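Local coordinates for cellulose biosynthesis protein BcsG (Salmonella typhimurium LT2, PDB 5OLT) that is required for cellulose biosynthesis, this chain being its zinc-binding extramembrane domain, a metalloenzyme of the alkaline phosphatase family, at residues Arg257-Gly268 and Ile289-Gly300; Ser316-Arg327 and Lys343-Thr351. All coordinates share one frame; numbering follows the deposited sequence. Where two conformers were deposited one is given.

In the fold
Following the chain from the N terminus, strand 259-265 comes first and ends beside the zinc site; after some 25 residues, mostly irregular, strand 291-299 returns beside it, and contact 1 closes that excursion. Contact 2 opens only afterwards: helix 318-328 runs over the sheet, and a largely irregular connection brings 343-351 back along its flank. The two loops therefore follow one another in series, neither nesting nor crossing. Their centres lie about 13 Å apart, and they touch where the helix packs on the sheet: Ile321 meets Val262, and Leu324 and Val325 meet Met260. Contact 1 thus builds the sheet, while contact 2 lines another flank of a helix that packs on it.

Contact 1. Residues Arg257-Gly268 and Ile289-Gly300; sequences RKVMVVVVPEHG and ITNVPAGVKFFG. With ZN (zinc ion), chain B.
The Phe299 ring takes the backbone oxygen of Val259 at its edge, in the ring plane, while Val261 reaches it obliquely, CG2 lying 3.5 Å from Phe299 CE1. CG of Phe299 stands anti to its carbonyl carbon (chi1 -65°), which leans the ring along the strand toward that valine. Leu252 of helix 234-255 also packs on this pair, so a large aromatic suits the seam between sheet and helix. The Phe298 ring, on the other sheet face, lies alongside the fully extended Met260. Met260 CG is 3.6 Å from Phe298 CE1, and its sulfur makes an oblique Met-aromatic contact; the slim, flexible thioether then carries CE on to Val296 CG1. These strands, 259-265 and 291-299, are antiparallel neighbours inside the mixed sheet of the alkaline phosphatase-like fold. Three hydrogen-bonded pairs join them, Val259 with Phe299, Val261 with Lys297 and Val263 with Gly295; Val261 N to Lys297 O is nearly straight (2.8 Å, 173° at the hydrogen). Beta-branched valines favour such extended backbone. Farther on, Pro265 CB packs 3.8 Å from Val292 CB as the two side chains slide past each other. Beyond it the chain delivers Glu266 OE1 (1.9 Å) and His267 NE2 (2.1 Å) to the zinc ion, where Cys67, Ser102 and a water supply the other ligands. The imidazole's rotation is fixed from its other nitrogen, ND1 donating to Gly268 O at 2.7 Å, close to the ring plane. Gly268 N in turn donates to Ile289 O at 2.7 Å, where the bare glycine lets the backbones come close.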
loop_
_atom_site.group_PDB
_atom_site.type_symbol
_atom_site.label_atom_id
_atom_site.label_comp_id
_atom_site.label_asym_id
_atom_site.label_seq_id
_atom_site.Cartn_x
_atom_site.Cartn_y
_atom_site.Cartn_z
ATOM N N ARG A 257 14.848 18.365 -0.131
ATOM C CA ARG A 257 13.967 18.084 0.999
ATOM C C ARG A 257 14.101 16.634 1.473
ATOM O O ARG A 257 14.355 15.711 0.693
ATOM C CB ARG A 257 12.515 18.380 0.632
ATOM C CG ARG A 257 12.232 19.843 0.275
ATOM C CD ARG A 257 10.741 20.057 0.128
ATOM N NE ARG A 257 10.013 19.848 1.377
ATOM C CZ ARG A 257 10.031 20.661 2.440
ATOM N NH1 ARG A 257 10.748 21.775 2.445
ATOM N NH2 ARG A 257 9.310 20.367 3.509
ATOM N N LYS A 258 13.917 16.450 2.784
ATOM C CA LYS A 258 13.881 15.105 3.373
ATOM C C LYS A 258 12.456 14.565 3.213
ATOM O O LYS A 258 11.507 15.101 3.786
ATOM C CB LYS A 258 14.266 15.164 4.850
ATOM C CG LYS A 258 15.728 15.569 5.054
ATOM C CD LYS A 258 16.031 15.817 6.515
ATOM C CE LYS A 258 17.513 16.166 6.740
ATOM N NZ LYS A 258 17.966 17.441 6.080
ATOM N N VAL A 259 12.324 13.508 2.405
ATOM C CA VAL A 259 11.021 12.944 2.079
ATOM C C VAL A 259 11.112 11.437 2.066
ATOM O O VAL A 259 12.038 10.862 1.513
ATOM C CB VAL A 259 10.468 13.448 0.727
ATOM C CG1 VAL A 259 9.023 12.935 0.501
ATOM C CG2 VAL A 259 10.452 14.972 0.629
ATOM N N MET A 260 10.105 10.803 2.664
ATOM C CA MET A 260 9.912 9.366 2.542
ATOM C C MET A 260 8.719 9.159 1.639
ATOM O O MET A 260 7.627 9.578 1.991
ATOM C CB MET A 260 9.663 8.742 3.917
ATOM C CG MET A 260 9.420 7.236 3.870
ATOM S SD MET A 260 9.158 6.618 5.532
ATOM C CE MET A 260 8.931 4.876 5.235
ATOM N N VAL A 261 8.933 8.535 0.486
ATOM C CA VAL A 261 7.848 8.266 -0.487
ATOM C C VAL A 261 7.532 6.784 -0.454
ATOM O O VAL A 261 8.422 5.946 -0.543
ATOM C CB VAL A 261 8.227 8.695 -1.912
ATOM C CG1 VAL A 261 7.102 8.316 -2.877
ATOM C CG2 VAL A 261 8.472 10.207 -1.936
ATOM N N VAL A 262 6.257 6.457 -0.233
ATOM C CA VAL A 262 5.778 5.076 -0.256
ATOM C C VAL A 262 4.791 4.964 -1.404
ATOM O O VAL A 262 3.811 5.718 -1.432
ATOM C CB VAL A 262 5.072 4.689 1.051
ATOM C CG1 VAL A 262 4.562 3.243 0.946
ATOM C CG2 VAL A 262 6.033 4.874 2.219
ATOM N N VAL A 263 5.056 4.063 -2.345
ATOM C CA VAL A 263 4.125 3.803 -3.426
ATOM C C VAL A 263 3.452 2.481 -3.092
ATOM O O VAL A 263 4.151 1.466 -2.936
ATOM C CB VAL A 263 4.864 3.693 -4.774
ATOM C CG1 VAL A 263 3.900 3.197 -5.868
ATOM C CG2 VAL A 263 5.433 5.047 -5.116
ATOM N N VAL A 264 2.120 2.449 -2.997
ATOM C CA VAL A 264 1.424 1.195 -2.652
ATOM C C VAL A 264 0.095 1.167 -3.383
ATOM O O VAL A 264 -0.816 1.975 -3.108
ATOM C CB VAL A 264 1.259 1.043 -1.129
ATOM C CG1 VAL A 264 0.726 2.329 -0.515
ATOM C CG2 VAL A 264 0.450 -0.195 -0.715
ATOM N N PRO A 265 0.009 0.314 -4.384
ATOM C CA PRO A 265 -1.264 0.219 -5.132
ATOM C C PRO A 265 -2.380 -0.354 -4.275
ATOM O O PRO A 265 -2.142 -1.088 -3.316
ATOM C CB PRO A 265 -0.948 -0.731 -6.276
ATOM C CG PRO A 265 0.552 -0.646 -6.404
ATOM C CD PRO A 265 1.068 -0.505 -5.003
ATOM N N GLU A 266 -3.601 0.022 -4.644
ATOM C CA GLU A 266 -4.790 -0.496 -3.944
ATOM C C GLU A 266 -5.057 -1.956 -4.262
ATOM O O GLU A 266 -5.507 -2.716 -3.393
ATOM C CB GLU A 266 -6.032 0.224 -4.469
ATOM C CG GLU A 266 -6.145 1.731 -4.277
ATOM C CD GLU A 266 -7.339 2.248 -5.053
ATOM O OE1 GLU A 266 -8.049 1.398 -5.647
ATOM O OE2 GLU A 266 -7.559 3.466 -5.086
ATOM N N HIS A 267 -4.885 -2.321 -5.542
ATOM C CA HIS A 267 -5.307 -3.626 -6.113
ATOM C C HIS A 267 -5.039 -3.506 -7.597
ATOM O O HIS A 267 -4.897 -2.374 -8.124
ATOM C CB HIS A 267 -6.857 -3.872 -5.918
ATOM C CG HIS A 267 -7.708 -2.812 -6.566
ATOM N ND1 HIS A 267 -7.962 -2.794 -7.924
ATOM C CD2 HIS A 267 -8.270 -1.689 -6.055
ATOM C CE1 HIS A 267 -8.626 -1.683 -8.229
ATOM N NE2 HIS A 267 -8.847 -1.004 -7.110
ATOM N N GLY A 268 -5.022 -4.643 -8.272
ATOM C CA GLY A 268 -4.811 -4.645 -9.704
ATOM C C GLY A 268 -6.008 -4.252 -10.538
ATOM O O GLY A 268 -7.148 -4.231 -10.074
ATOM N N ILE A 289 -4.587 -10.344 -8.931
ATOM C CA ILE A 289 -5.127 -8.994 -8.728
ATOM C C ILE A 289 -4.495 -8.332 -7.494
ATOM O O ILE A 289 -4.319 -7.122 -7.460
ATOM C CB ILE A 289 -6.673 -9.044 -8.627
ATOM C CG1 ILE A 289 -7.216 -9.421 -10.029
ATOM C CG2 ILE A 289 -7.249 -7.711 -8.196
ATOM C CD1 ILE A 289 -8.678 -9.865 -10.037
ATOM N N THR A 290 -4.167 -9.103 -6.466
ATOM C CA THR A 290 -3.776 -8.502 -5.197
ATOM C C THR A 290 -2.254 -8.471 -4.950
ATOM O O THR A 290 -1.842 -7.820 -3.998
ATOM C CB THR A 290 -4.441 -9.218 -4.013
ATOM O OG1 THR A 290 -3.959 -10.581 -3.999
ATOM C CG2 THR A 290 -5.966 -9.182 -4.182
ATOM N N ASN A 291 -1.441 -9.104 -5.800
ATOM C CA ASN A 291 0.026 -9.001 -5.607
ATOM C C ASN A 291 0.506 -7.728 -6.333
ATOM O O ASN A 291 0.557 -7.701 -7.565
ATOM C CB ASN A 291 0.692 -10.235 -6.173
ATOM C CG ASN A 291 2.186 -10.156 -6.049
ATOM O OD1 ASN A 291 2.692 -9.505 -5.136
ATOM N ND2 ASN A 291 2.905 -10.776 -7.004
ATOM N N VAL A 292 0.787 -6.668 -5.559
ATOM C CA VAL A 292 0.992 -5.333 -6.113
ATOM C C VAL A 292 2.400 -4.815 -5.867
ATOM O O VAL A 292 3.022 -5.164 -4.859
ATOM C CB VAL A 292 -0.055 -4.338 -5.550
ATOM C CG1 VAL A 292 -1.487 -4.772 -5.894
ATOM C CG2 VAL A 292 0.076 -4.124 -4.028
ATOM N N PRO A 293 2.898 -3.945 -6.777
ATOM C CA PRO A 293 4.258 -3.394 -6.604
ATOM C C PRO A 293 4.322 -2.248 -5.626
ATOM O O PRO A 293 4.050 -1.099 -5.977
ATOM C CB PRO A 293 4.609 -2.909 -8.023
ATOM C CG PRO A 293 3.285 -2.551 -8.656
ATOM C CD PRO A 293 2.333 -3.641 -8.123
ATOM N N ALA A 294 4.719 -2.541 -4.404
ATOM C CA ALA A 294 4.892 -1.511 -3.409
ATOM C C ALA A 294 6.374 -1.184 -3.275
ATOM O O ALA A 294 7.240 -2.074 -3.307
ATOM C CB ALA A 294 4.332 -2.000 -2.084
ATOM N N GLY A 295 6.676 0.104 -3.139
ATOM C CA GLY A 295 8.071 0.548 -3.060
ATOM C C GLY A 295 8.223 1.706 -2.117
ATOM O O GLY A 295 7.276 2.465 -1.850
ATOM N N VAL A 296 9.452 1.892 -1.639
ATOM C CA VAL A 296 9.770 3.003 -0.749
ATOM C C VAL A 296 11.030 3.651 -1.279
ATOM O O VAL A 296 11.959 2.954 -1.692
ATOM C CB VAL A 296 10.006 2.505 0.697
ATOM C CG1 VAL A 296 10.290 3.671 1.650
ATOM C CG2 VAL A 296 8.793 1.709 1.207
ATOM N N LYS A 297 11.037 4.971 -1.279
ATOM C CA LYS A 297 12.242 5.729 -1.656
ATOM C C LYS A 297 12.429 6.852 -0.658
ATOM O O LYS A 297 11.476 7.551 -0.307
ATOM C CB LYS A 297 12.093 6.335 -3.062
ATOM C CG LYS A 297 13.377 6.920 -3.650
ATOM C CD LYS A 297 13.210 7.225 -5.141
ATOM C CE LYS A 297 14.436 7.954 -5.692
ATOM N NZ LYS A 297 15.705 7.193 -5.573
ATOM N N PHE A 298 13.664 7.031 -0.205
ATOM C CA PHE A 298 14.003 8.165 0.673
ATOM C C PHE A 298 14.776 9.231 -0.098
ATOM O O PHE A 298 15.666 8.907 -0.917
ATOM C CB PHE A 298 14.852 7.695 1.849
ATOM C CG PHE A 298 14.157 6.707 2.758
ATOM C CD1 PHE A 298 13.397 7.162 3.855
ATOM C CD2 PHE A 298 14.279 5.329 2.542
ATOM C CE1 PHE A 298 12.770 6.241 4.702
ATOM C CE2 PHE A 298 13.644 4.420 3.369
ATOM C CZ PHE A 298 12.902 4.878 4.472
ATOM N N PHE A 299 14.410 10.479 0.118
ATOM C CA PHE A 299 15.045 11.621 -0.537
ATOM C C PHE A 299 15.653 12.489 0.544
ATOM O O PHE A 299 15.124 12.566 1.674
ATOM C CB PHE A 299 14.022 12.451 -1.301
ATOM C CG PHE A 299 13.400 11.715 -2.455
ATOM C CD1 PHE A 299 12.296 10.873 -2.264
ATOM C CD2 PHE A 299 13.926 11.859 -3.721
ATOM C CE1 PHE A 299 11.723 10.196 -3.322
ATOM C CE2 PHE A 299 13.360 11.151 -4.786
ATOM C CZ PHE A 299 12.255 10.346 -4.578
ATOM N N GLY A 300 16.784 13.107 0.207
ATOM C CA GLY A 300 17.411 14.080 1.082
ATOM C C GLY A 300 18.259 13.462 2.174
ATOM O O GLY A 300 18.601 14.156 3.148
HETATM ZN ZN ZN B . -9.184 1.058 -7.150
HETATM O O HOH W 1 18.392 16.869 3.175
HETATM O O HOH W 2 -11.231 0.585 -8.505
#

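Contact 2. Residues Ser316-Arg327 and Lys343-Thr351; sequences SSYLAISELVVR and KLTSNLPQT
Helix 318-328 is one of the helices packed on the central mixed sheet of the alkaline phosphatase-like fold, and residues 343-351, the last turn of helix 341-345 and the irregular chain after it, run along another of its flanks. Arg327 makes the polar junction. Its chain, extended from CG to NE, carries the guanidinium to the turn at 344-347, where NH1 and NH2 grip Ser346 O together, end-on and within 3° of the guanidinium plane, at 2.9 Å from NH1 and 3.2 Å from NH2. NH1 also donates to Leu344 O at 2.8 Å, although it stands well above that carbonyl plane; the bond from NH2 to Asn347 O is weak. One helical turn earlier, Glu323 receives Arg327 NE on the anti lone pair of OE2, a salt bridge that helps fix the rotation of the guanidinium, whose edge points at the turn. Leu348 CD2 sits over one guanidinium face, offset toward the rim and 3.6 Å from Arg327 NH1, and also reaches Leu324 CD2. Next, the rigid ring of Pro349 fits the helix surface, with CD 3.7 Å from Glu323 CB and CB 3.8 Å from Leu319 CD2. Small Ala320 lets the ring lie close to the backbone there. At the N-terminal end of the helix, waters bridge the two segments, one of them accepting from Ser317 N at 2.8 Å and donating to Pro349 O at 2.8 Å.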
loop_
_atom_site.group_PDB
_atom_site.type_symbol
_atom_site.label_atom_id
_atom_site.label_comp_id
_atom_site.label_asym_id
_atom_site.label_seq_id
_atom_site.Cartn_x
_atom_site.Cartn_y
_atom_site.Cartn_z
ATOM N N SER A 316 4.217 -9.962 2.410
ATOM C CA SER A 316 4.112 -8.722 3.160
ATOM C C SER A 316 2.773 -8.066 2.889
ATOM O O SER A 316 2.072 -8.394 1.909
ATOM C CB SER A 316 5.200 -7.757 2.673
ATOM O OG SER A 316 6.504 -8.310 2.875
ATOM N N SER A 317 2.437 -7.116 3.733
ATOM C CA SER A 317 1.281 -6.267 3.458
ATOM C C SER A 317 1.451 -4.954 4.219
ATOM O O SER A 317 2.607 -4.567 4.556
ATOM C CB SER A 317 -0.037 -7.009 3.837
ATOM O OG SER A 317 -1.152 -6.307 3.295
ATOM N N TYR A 318 0.334 -4.264 4.506
ATOM C CA TYR A 318 0.396 -2.897 5.045
ATOM C C TYR A 318 1.185 -2.770 6.336
ATOM O O TYR A 318 1.811 -1.718 6.575
ATOM C CB TYR A 318 -1.005 -2.341 5.240
ATOM C CG TYR A 318 -1.796 -2.394 3.955
ATOM C CD1 TYR A 318 -1.494 -1.531 2.895
ATOM C CD2 TYR A 318 -2.801 -3.353 3.769
ATOM C CE1 TYR A 318 -2.193 -1.598 1.686
ATOM C CE2 TYR A 318 -3.505 -3.441 2.573
ATOM C CZ TYR A 318 -3.221 -2.546 1.540
ATOM O OH TYR A 318 -3.894 -2.635 0.332
ATOM N N LEU A 319 1.157 -3.799 7.184
ATOM C CA LEU A 319 1.861 -3.698 8.459
ATOM C C LEU A 319 3.355 -3.425 8.238
ATOM O O LEU A 319 3.972 -2.690 9.034
ATOM C CB LEU A 319 1.650 -4.955 9.319
ATOM C CG LEU A 319 2.071 -4.855 10.787
ATOM C CD1 LEU A 319 1.218 -3.831 11.542
ATOM C CD2 LEU A 319 1.981 -6.232 11.429
ATOM N N ALA A 320 3.933 -3.990 7.167
ATOM C CA ALA A 320 5.358 -3.740 6.866
ATOM C C ALA A 320 5.622 -2.280 6.482
ATOM O O ALA A 320 6.726 -1.766 6.775
ATOM C CB ALA A 320 5.850 -4.670 5.770
ATOM N N ILE A 321 4.651 -1.622 5.840
ATOM C CA ILE A 321 4.784 -0.189 5.535
ATOM C C ILE A 321 4.779 0.609 6.837
ATOM O O ILE A 321 5.657 1.446 7.079
ATOM C CB ILE A 321 3.671 0.308 4.586
ATOM C CG1 ILE A 321 3.667 -0.494 3.267
ATOM C CG2 ILE A 321 3.736 1.831 4.397
ATOM C CD1 ILE A 321 4.943 -0.428 2.450
ATOM N N SER A 322 3.837 0.294 7.730
ATOM C CA SER A 322 3.794 0.960 9.007
ATOM C C SER A 322 5.113 0.760 9.776
ATOM O O SER A 322 5.617 1.724 10.410
ATOM C CB SER A 322 2.574 0.498 9.807
ATOM O OG SER A 322 2.536 1.186 11.055
ATOM N N GLU A 323 5.666 -0.459 9.743
ATOM C CA GLU A 323 6.944 -0.660 10.425
ATOM C C GLU A 323 8.066 0.185 9.839
ATOM O O GLU A 323 8.850 0.771 10.589
ATOM C CB GLU A 323 7.318 -2.136 10.352
ATOM C CG GLU A 323 8.619 -2.472 11.047
ATOM C CD GLU A 323 8.642 -2.196 12.513
ATOM O OE1 GLU A 323 7.576 -2.225 13.165
ATOM O OE2 GLU A 323 9.775 -1.976 13.030
ATOM N N LEU A 324 8.128 0.300 8.510
ATOM C CA LEU A 324 9.157 1.155 7.928
ATOM C C LEU A 324 8.967 2.610 8.328
ATOM O O LEU A 324 9.971 3.307 8.606
ATOM C CB LEU A 324 9.164 1.022 6.387
ATOM C CG LEU A 324 9.808 -0.285 5.873
ATOM C CD1 LEU A 324 9.467 -0.468 4.408
ATOM C CD2 LEU A 324 11.333 -0.305 6.086
ATOM N N VAL A 325 7.713 3.076 8.419
ATOM C CA VAL A 325 7.436 4.426 8.904
ATOM C C VAL A 325 7.929 4.608 10.340
ATOM O O VAL A 325 8.580 5.623 10.627
ATOM C CB VAL A 325 5.941 4.832 8.718
ATOM C CG1 VAL A 325 5.655 6.202 9.365
ATOM C CG2 VAL A 325 5.593 4.848 7.216
ATOM N N VAL A 326 7.630 3.678 11.243
ATOM C CA VAL A 326 8.088 3.926 12.596
ATOM C C VAL A 326 9.627 3.920 12.658
ATOM O O VAL A 326 10.188 4.738 13.396
ATOM C CB VAL A 326 7.399 2.988 13.594
ATOM C CG1 VAL A 326 8.045 1.624 13.622
ATOM C CG2 VAL A 326 7.359 3.596 14.979
ATOM N N ARG A 327 10.288 3.072 11.844
ATOM C CA ARG A 327 11.772 3.039 11.806
ATOM C C ARG A 327 12.326 4.380 11.352
ATOM O O ARG A 327 13.425 4.778 11.780
ATOM C CB ARG A 327 12.279 1.891 10.926
ATOM C CG ARG A 327 11.920 0.543 11.560
ATOM C CD ARG A 327 12.432 -0.610 10.751
ATOM N NE ARG A 327 12.054 -1.886 11.378
ATOM C CZ ARG A 327 12.506 -3.068 10.954
ATOM N NH1 ARG A 327 13.369 -3.145 9.945
ATOM N NH2 ARG A 327 12.084 -4.190 11.528
ATOM N N LYS A 343 19.823 -3.775 8.275
ATOM C CA LYS A 343 19.022 -3.731 9.494
ATOM C C LYS A 343 17.690 -3.032 9.226
ATOM O O LYS A 343 16.645 -3.520 9.667
ATOM C CB LYS A 343 19.790 -3.004 10.598
ATOM C CG LYS A 343 19.094 -3.003 11.945
ATOM C CD LYS A 343 19.985 -2.322 12.952
ATOM C CE LYS A 343 19.391 -2.379 14.335
ATOM N NZ LYS A 343 20.276 -1.595 15.254
ATOM N N LEU A 344 17.725 -1.925 8.484
ATOM C CA LEU A 344 16.500 -1.169 8.191
ATOM C C LEU A 344 15.464 -2.011 7.440
ATOM O O LEU A 344 14.270 -1.803 7.645
ATOM C CB LEU A 344 16.832 0.088 7.392
ATOM C CG LEU A 344 15.654 1.006 7.000
ATOM C CD1 LEU A 344 14.943 1.541 8.242
ATOM C CD2 LEU A 344 16.203 2.164 6.183
ATOM N N THR A 345 15.919 -2.917 6.592
ATOM C CA THR A 345 15.002 -3.701 5.744
ATOM C C THR A 345 14.832 -5.148 6.224
ATOM O O THR A 345 14.159 -5.932 5.549
ATOM C CB THR A 345 15.463 -3.704 4.271
ATOM O OG1 THR A 345 16.806 -4.239 4.151
ATOM C CG2 THR A 345 15.421 -2.298 3.677
ATOM N N SER A 346 15.412 -5.497 7.379
ATOM C CA SER A 346 15.331 -6.868 7.906
ATOM C C SER A 346 14.308 -6.938 9.058
ATOM O O SER A 346 13.971 -5.932 9.701
ATOM C CB SER A 346 16.717 -7.390 8.372
ATOM O OG SER A 346 17.557 -7.576 7.225
ATOM N N ASN A 347 13.807 -8.156 9.296
ATOM C CA ASN A 347 12.836 -8.413 10.367
ATOM C C ASN A 347 11.570 -7.582 10.245
ATOM O O ASN A 347 10.964 -7.210 11.231
ATOM C CB ASN A 347 13.473 -8.224 11.740
ATOM C CG ASN A 347 14.806 -8.919 11.833
ATOM O OD1 ASN A 347 15.865 -8.276 11.747
ATOM N ND2 ASN A 347 14.767 -10.239 11.903
ATOM N N LEU A 348 11.181 -7.296 9.013
ATOM C CA LEU A 348 9.901 -6.615 8.806
ATOM C C LEU A 348 8.788 -7.625 9.024
ATOM O O LEU A 348 8.967 -8.834 8.794
ATOM C CB LEU A 348 9.828 -6.032 7.387
ATOM C CG LEU A 348 10.759 -4.863 7.058
ATOM C CD1 LEU A 348 10.757 -4.558 5.564
ATOM C CD2 LEU A 348 10.423 -3.625 7.863
ATOM N N PRO A 349 7.638 -7.131 9.470
ATOM C CA PRO A 349 6.538 -8.094 9.647
ATOM C C PRO A 349 6.130 -8.762 8.336
ATOM O O PRO A 349 6.004 -8.107 7.289
ATOM C CB PRO A 349 5.392 -7.245 10.179
ATOM C CG PRO A 349 5.749 -5.859 9.873
ATOM C CD PRO A 349 7.250 -5.755 9.783
ATOM N N GLN A 350 5.931 -10.073 8.408
ATOM C CA GLN A 350 5.409 -10.847 7.264
ATOM C C GLN A 350 3.939 -11.070 7.520
ATOM O O GLN A 350 3.513 -11.155 8.682
ATOM C CB GLN A 350 6.082 -12.220 7.139
ATOM C CG GLN A 350 7.589 -12.061 6.943
ATOM C CD GLN A 350 8.302 -13.372 6.779
ATOM O OE1 GLN A 350 7.834 -14.269 6.097
ATOM N NE2 GLN A 350 9.506 -13.458 7.359
ATOM N N THR A 351 3.174 -11.159 6.438
ATOM C CA THR A 351 1.724 -11.332 6.542
ATOM C C THR A 351 1.328 -12.314 5.466
ATOM O O THR A 351 1.739 -12.181 4.294
ATOM C CB THR A 351 0.993 -9.985 6.309
ATOM O OG1 THR A 351 1.489 -9.009 7.247
ATOM C CG2 THR A 351 -0.522 -10.152 6.506
HETATM O O HOH W 3 1.169 -11.206 1.816
HETATM O O HOH W 4 7.942 -8.065 5.198
HETATM O O HOH W 5 3.459 -7.297 6.364
#